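Local coordinates for protein esterase Rv0045c (Mycobacterium tuberculosis, PDB 6WYN) that hydrolyses carboxylic esters, with a preference for short, straight-chain alkyl esters, and likely takes part in ester and lipid metabolism, at residues 128-142 with 156-170. Sequence-based numbering, arbitrary orientation.
Sequences YSPQLNSETLAPVLR and LGGLTAIRLAAMAPD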
# COMPACT_ATOMS: atom_id res chain seq x y z
N TYR A 128 13.64 3.27 0.06
CA TYR A 128 12.47 2.48 -0.36
C TYR A 128 11.90 3.10 -1.64
O TYR A 128 10.67 3.28 -1.73
CB TYR A 128 11.59 2.42 0.87
CG TYR A 128 12.34 1.91 2.06
CD1 TYR A 128 12.86 0.64 2.06
CD2 TYR A 128 12.54 2.68 3.20
CE1 TYR A 128 13.55 0.13 3.15
CE2 TYR A 128 13.20 2.18 4.31
CZ TYR A 128 13.72 0.89 4.28
OH TYR A 128 14.44 0.35 5.31
N SER A 129 12.79 3.37 -2.61
CA SER A 129 12.44 3.96 -3.92
C SER A 129 11.57 2.94 -4.58
O SER A 129 11.79 1.74 -4.39
CB SER A 129 13.65 4.33 -4.83
OG SER A 129 14.14 3.17 -5.54
N PRO A 130 10.62 3.38 -5.44
CA PRO A 130 9.86 2.46 -6.28
C PRO A 130 10.77 1.54 -7.08
O PRO A 130 10.44 0.39 -7.27
CB PRO A 130 9.09 3.40 -7.23
CG PRO A 130 8.95 4.68 -6.45
CD PRO A 130 10.20 4.78 -5.62
N GLN A 131 11.87 2.08 -7.64
CA GLN A 131 12.81 1.31 -8.49
C GLN A 131 13.48 0.15 -7.71
O GLN A 131 13.60 -0.95 -8.30
CB GLN A 131 13.87 2.27 -9.04
CG GLN A 131 13.32 3.23 -10.10
CD GLN A 131 12.55 4.53 -9.82
OE1 GLN A 131 12.20 4.94 -8.68
NE2 GLN A 131 12.30 5.21 -10.94
N LEU A 132 13.99 0.44 -6.52
CA LEU A 132 14.66 -0.52 -5.57
C LEU A 132 13.59 -1.56 -5.10
O LEU A 132 13.82 -2.80 -5.19
CB LEU A 132 15.29 0.30 -4.42
CG LEU A 132 16.56 1.09 -4.81
CD1 LEU A 132 17.15 2.07 -3.73
CD2 LEU A 132 17.64 0.13 -5.28
N ASN A 133 12.40 -1.08 -4.74
CA ASN A 133 11.26 -1.93 -4.28
C ASN A 133 10.94 -2.93 -5.35
O ASN A 133 10.86 -4.13 -5.04
CB ASN A 133 9.98 -1.16 -3.97
CG ASN A 133 10.15 -0.28 -2.80
OD1 ASN A 133 11.13 -0.41 -2.06
ND2 ASN A 133 9.24 0.67 -2.65
N SER A 134 10.82 -2.45 -6.59
CA SER A 134 10.52 -3.28 -7.77
C SER A 134 11.62 -4.34 -8.00
O SER A 134 11.30 -5.45 -8.35
CB SER A 134 10.35 -2.39 -8.96
OG SER A 134 9.79 -3.12 -10.05
N GLU A 135 12.88 -3.97 -7.90
CA GLU A 135 14.02 -4.93 -8.10
C GLU A 135 13.93 -6.07 -7.07
O GLU A 135 14.04 -7.19 -7.45
CB GLU A 135 15.36 -4.20 -7.96
CG GLU A 135 15.71 -3.31 -9.13
CD GLU A 135 16.14 -4.01 -10.42
OE1 GLU A 135 16.56 -3.29 -11.36
OE2 GLU A 135 16.07 -5.26 -10.50
N THR A 136 13.75 -5.76 -5.80
CA THR A 136 13.57 -6.78 -4.73
C THR A 136 12.32 -7.64 -5.05
O THR A 136 12.39 -8.91 -4.99
CB THR A 136 13.54 -6.06 -3.39
OG1 THR A 136 14.66 -5.17 -3.27
CG2 THR A 136 13.49 -7.04 -2.24
N LEU A 137 11.20 -7.02 -5.45
CA LEU A 137 9.87 -7.70 -5.48
C LEU A 137 9.74 -8.60 -6.68
O LEU A 137 9.09 -9.60 -6.52
CB LEU A 137 8.72 -6.68 -5.44
CG LEU A 137 8.39 -6.13 -4.06
CD1 LEU A 137 7.62 -4.82 -4.16
CD2 LEU A 137 7.59 -7.13 -3.28
N ALA A 138 10.30 -8.26 -7.85
CA ALA A 138 9.92 -8.97 -9.09
C ALA A 138 10.14 -10.49 -8.97
O ALA A 138 9.26 -11.30 -9.32
CB ALA A 138 10.66 -8.41 -10.29
N PRO A 139 11.32 -10.97 -8.53
CA PRO A 139 11.56 -12.42 -8.47
C PRO A 139 10.64 -13.10 -7.44
O PRO A 139 10.20 -14.19 -7.62
CB PRO A 139 13.04 -12.55 -8.02
CG PRO A 139 13.59 -11.17 -7.91
CD PRO A 139 12.45 -10.17 -8.08
N VAL A 140 10.31 -12.41 -6.36
CA VAL A 140 9.39 -12.96 -5.33
C VAL A 140 7.99 -13.12 -5.93
O VAL A 140 7.37 -14.17 -5.76
CB VAL A 140 9.39 -12.06 -4.09
CG1 VAL A 140 8.35 -12.51 -3.04
CG2 VAL A 140 10.80 -12.03 -3.48
N LEU A 141 7.51 -12.09 -6.64
CA LEU A 141 6.19 -12.14 -7.29
C LEU A 141 6.17 -13.21 -8.37
O LEU A 141 5.15 -13.87 -8.50
CB LEU A 141 5.84 -10.75 -7.85
CG LEU A 141 5.77 -9.64 -6.81
CD1 LEU A 141 5.50 -8.28 -7.43
CD2 LEU A 141 4.71 -9.95 -5.76
N ARG A 142 7.25 -13.40 -9.12
CA ARG A 142 7.36 -14.50 -10.10
C ARG A 142 7.17 -15.83 -9.38
O ARG A 142 6.56 -16.69 -9.95
CB ARG A 142 8.73 -14.61 -10.76
CG ARG A 142 9.09 -13.47 -11.68
CD ARG A 142 9.98 -13.86 -12.86
NE ARG A 142 10.01 -12.66 -13.68
CZ ARG A 142 9.24 -12.44 -14.74
NH1 ARG A 142 8.43 -13.38 -15.20
NH2 ARG A 142 9.32 -11.28 -15.38
N LEU A 156 3.34 5.06 -2.66
CA LEU A 156 4.64 4.38 -2.98
C LEU A 156 4.41 3.03 -3.68
O LEU A 156 5.10 2.71 -4.64
CB LEU A 156 5.38 4.19 -1.67
CG LEU A 156 6.76 3.54 -1.75
CD1 LEU A 156 7.70 4.32 -2.68
CD2 LEU A 156 7.35 3.47 -0.34
N GLY A 157 3.43 2.26 -3.20
CA GLY A 157 3.01 1.01 -3.83
C GLY A 157 2.59 1.15 -5.26
O GLY A 157 2.90 0.24 -6.05
N GLY A 158 1.83 2.20 -5.61
CA GLY A 158 1.40 2.43 -7.00
C GLY A 158 2.58 2.70 -7.94
O GLY A 158 2.58 2.18 -9.09
N LEU A 159 3.57 3.48 -7.50
CA LEU A 159 4.78 3.77 -8.32
C LEU A 159 5.64 2.49 -8.40
O LEU A 159 6.14 2.17 -9.49
CB LEU A 159 5.54 4.95 -7.71
CG LEU A 159 4.71 6.23 -7.53
CD1 LEU A 159 5.61 7.41 -7.28
CD2 LEU A 159 3.85 6.50 -8.75
N THR A 160 5.66 1.69 -7.33
CA THR A 160 6.34 0.36 -7.36
C THR A 160 5.70 -0.48 -8.46
O THR A 160 6.42 -1.09 -9.25
CB THR A 160 6.35 -0.30 -5.98
OG1 THR A 160 7.00 0.64 -5.12
CG2 THR A 160 7.09 -1.62 -5.96
N ALA A 161 4.37 -0.45 -8.56
CA ALA A 161 3.62 -1.21 -9.56
C ALA A 161 3.99 -0.75 -10.96
O ALA A 161 4.10 -1.60 -11.85
CB ALA A 161 2.14 -1.11 -9.35
N ILE A 162 4.11 0.55 -11.17
CA ILE A 162 4.50 1.07 -12.50
C ILE A 162 5.86 0.45 -12.87
O ILE A 162 5.96 -0.07 -13.97
CB ILE A 162 4.55 2.60 -12.50
CG1 ILE A 162 3.14 3.18 -12.47
CG2 ILE A 162 5.34 3.08 -13.72
CD1 ILE A 162 3.09 4.65 -12.16
N ARG A 163 6.84 0.52 -11.99
CA ARG A 163 8.20 -0.00 -12.28
C ARG A 163 8.12 -1.51 -12.55
O ARG A 163 8.65 -1.97 -13.60
CB ARG A 163 9.18 0.37 -11.18
CG ARG A 163 10.61 0.02 -11.57
CD ARG A 163 11.02 0.30 -13.03
NE ARG A 163 12.34 -0.22 -13.35
CZ ARG A 163 12.93 -0.17 -14.54
NH1 ARG A 163 14.14 -0.70 -14.70
NH2 ARG A 163 12.33 0.39 -15.58
N LEU A 164 7.36 -2.26 -11.75
CA LEU A 164 7.16 -3.70 -12.04
C LEU A 164 6.58 -3.90 -13.44
O LEU A 164 7.05 -4.81 -14.16
CB LEU A 164 6.22 -4.32 -11.00
CG LEU A 164 6.84 -4.54 -9.63
CD1 LEU A 164 5.76 -4.85 -8.60
CD2 LEU A 164 7.87 -5.69 -9.68
N ALA A 165 5.54 -3.16 -13.81
CA ALA A 165 4.86 -3.34 -15.12
C ALA A 165 5.87 -3.15 -16.26
O ALA A 165 5.71 -3.76 -17.32
CB ALA A 165 3.72 -2.37 -15.27
N ALA A 166 6.82 -2.24 -16.05
CA ALA A 166 7.83 -1.84 -17.05
C ALA A 166 8.87 -2.96 -17.16
O ALA A 166 9.15 -3.37 -18.29
CB ALA A 166 8.49 -0.55 -16.66
N MET A 167 9.39 -3.43 -16.03
CA MET A 167 10.55 -4.34 -15.99
C MET A 167 10.06 -5.77 -16.17
O MET A 167 10.80 -6.56 -16.78
CB MET A 167 11.40 -4.17 -14.71
CG MET A 167 10.79 -4.72 -13.44
SD MET A 167 11.85 -4.44 -11.97
CE MET A 167 12.90 -5.89 -12.12
N ALA A 168 8.83 -6.08 -15.75
CA ALA A 168 8.24 -7.44 -15.83
C ALA A 168 6.85 -7.37 -16.44
O ALA A 168 5.86 -7.70 -15.79
CB ALA A 168 8.21 -8.07 -14.45
N PRO A 169 6.74 -7.04 -17.74
CA PRO A 169 5.45 -7.06 -18.44
C PRO A 169 4.66 -8.37 -18.29
O PRO A 169 3.60 -8.34 -17.69
CB PRO A 169 5.81 -6.84 -19.92
CG PRO A 169 7.20 -6.21 -19.89
CD PRO A 169 7.87 -6.71 -18.63
N ASP A 170 5.19 -9.49 -18.81
CA ASP A 170 4.54 -10.83 -18.84
C ASP A 170 3.63 -10.99 -17.63
O ASP A 170 2.51 -11.46 -17.82
CB ASP A 170 5.59 -11.95 -18.91
CG ASP A 170 6.69 -11.82 -17.86
OD1 ASP A 170 7.49 -10.86 -17.97
OD2 ASP A 170 6.73 -12.65 -16.95
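Ser134 and Thr160 interlock where helix 130-142 crosses helix 156-167 at -59°, with the axes 8.1 Å apart. Ser134 is a knob in the hole formed by Thr160, Arg163, Leu164 and Met167. Its hydroxyl points away from its own backbone N (chi1 -168°), which brings Ser134 OG to 3.1 Å from Met167 SD. Arg163 packs CG on Ser134 CB, and its guanidinium makes a salt bridge to Asp265. Thr160 fills the reciprocal hole among Pro130, Asn133, Ser134 and Leu137. Its two branches part company: Thr160 CG2 packs on Asn133 CB at 3.5 Å, while Thr160 OG1 donates back to Leu156 O at 2.9 Å. That bond fixes the rotation of the hydroxyl, which also accepts a weak bond from Asn133 ND2. Pro130 lays CG against Leu159 CB at 3.6 Å; the closest pair of CA atoms is that of Pro130 and Thr160. Further along, Leu141 CD1 meets Leu164 CD1 at 3.6 Å, their side chains crossing at about a right angle. Leu137 and Leu141 also reach strand 109-112.

The far end is looser. There the exposed Arg142 and Asp170 form an end-on salt bridge, Arg142 NH2 to Asp170 OD1 at 3.2 Å and NH1 to OD2, guanidinium and carboxylate 14° apart. Asp170 is poorly ordered, so the detail is less certain.

Helix 156-167 directly follows Ser155, the probable nucleophile. Its packing against helix 130-142 beside the central sheet belongs to the alpha/beta-hydrolase fold, its start consistent with the nucleophile elbow.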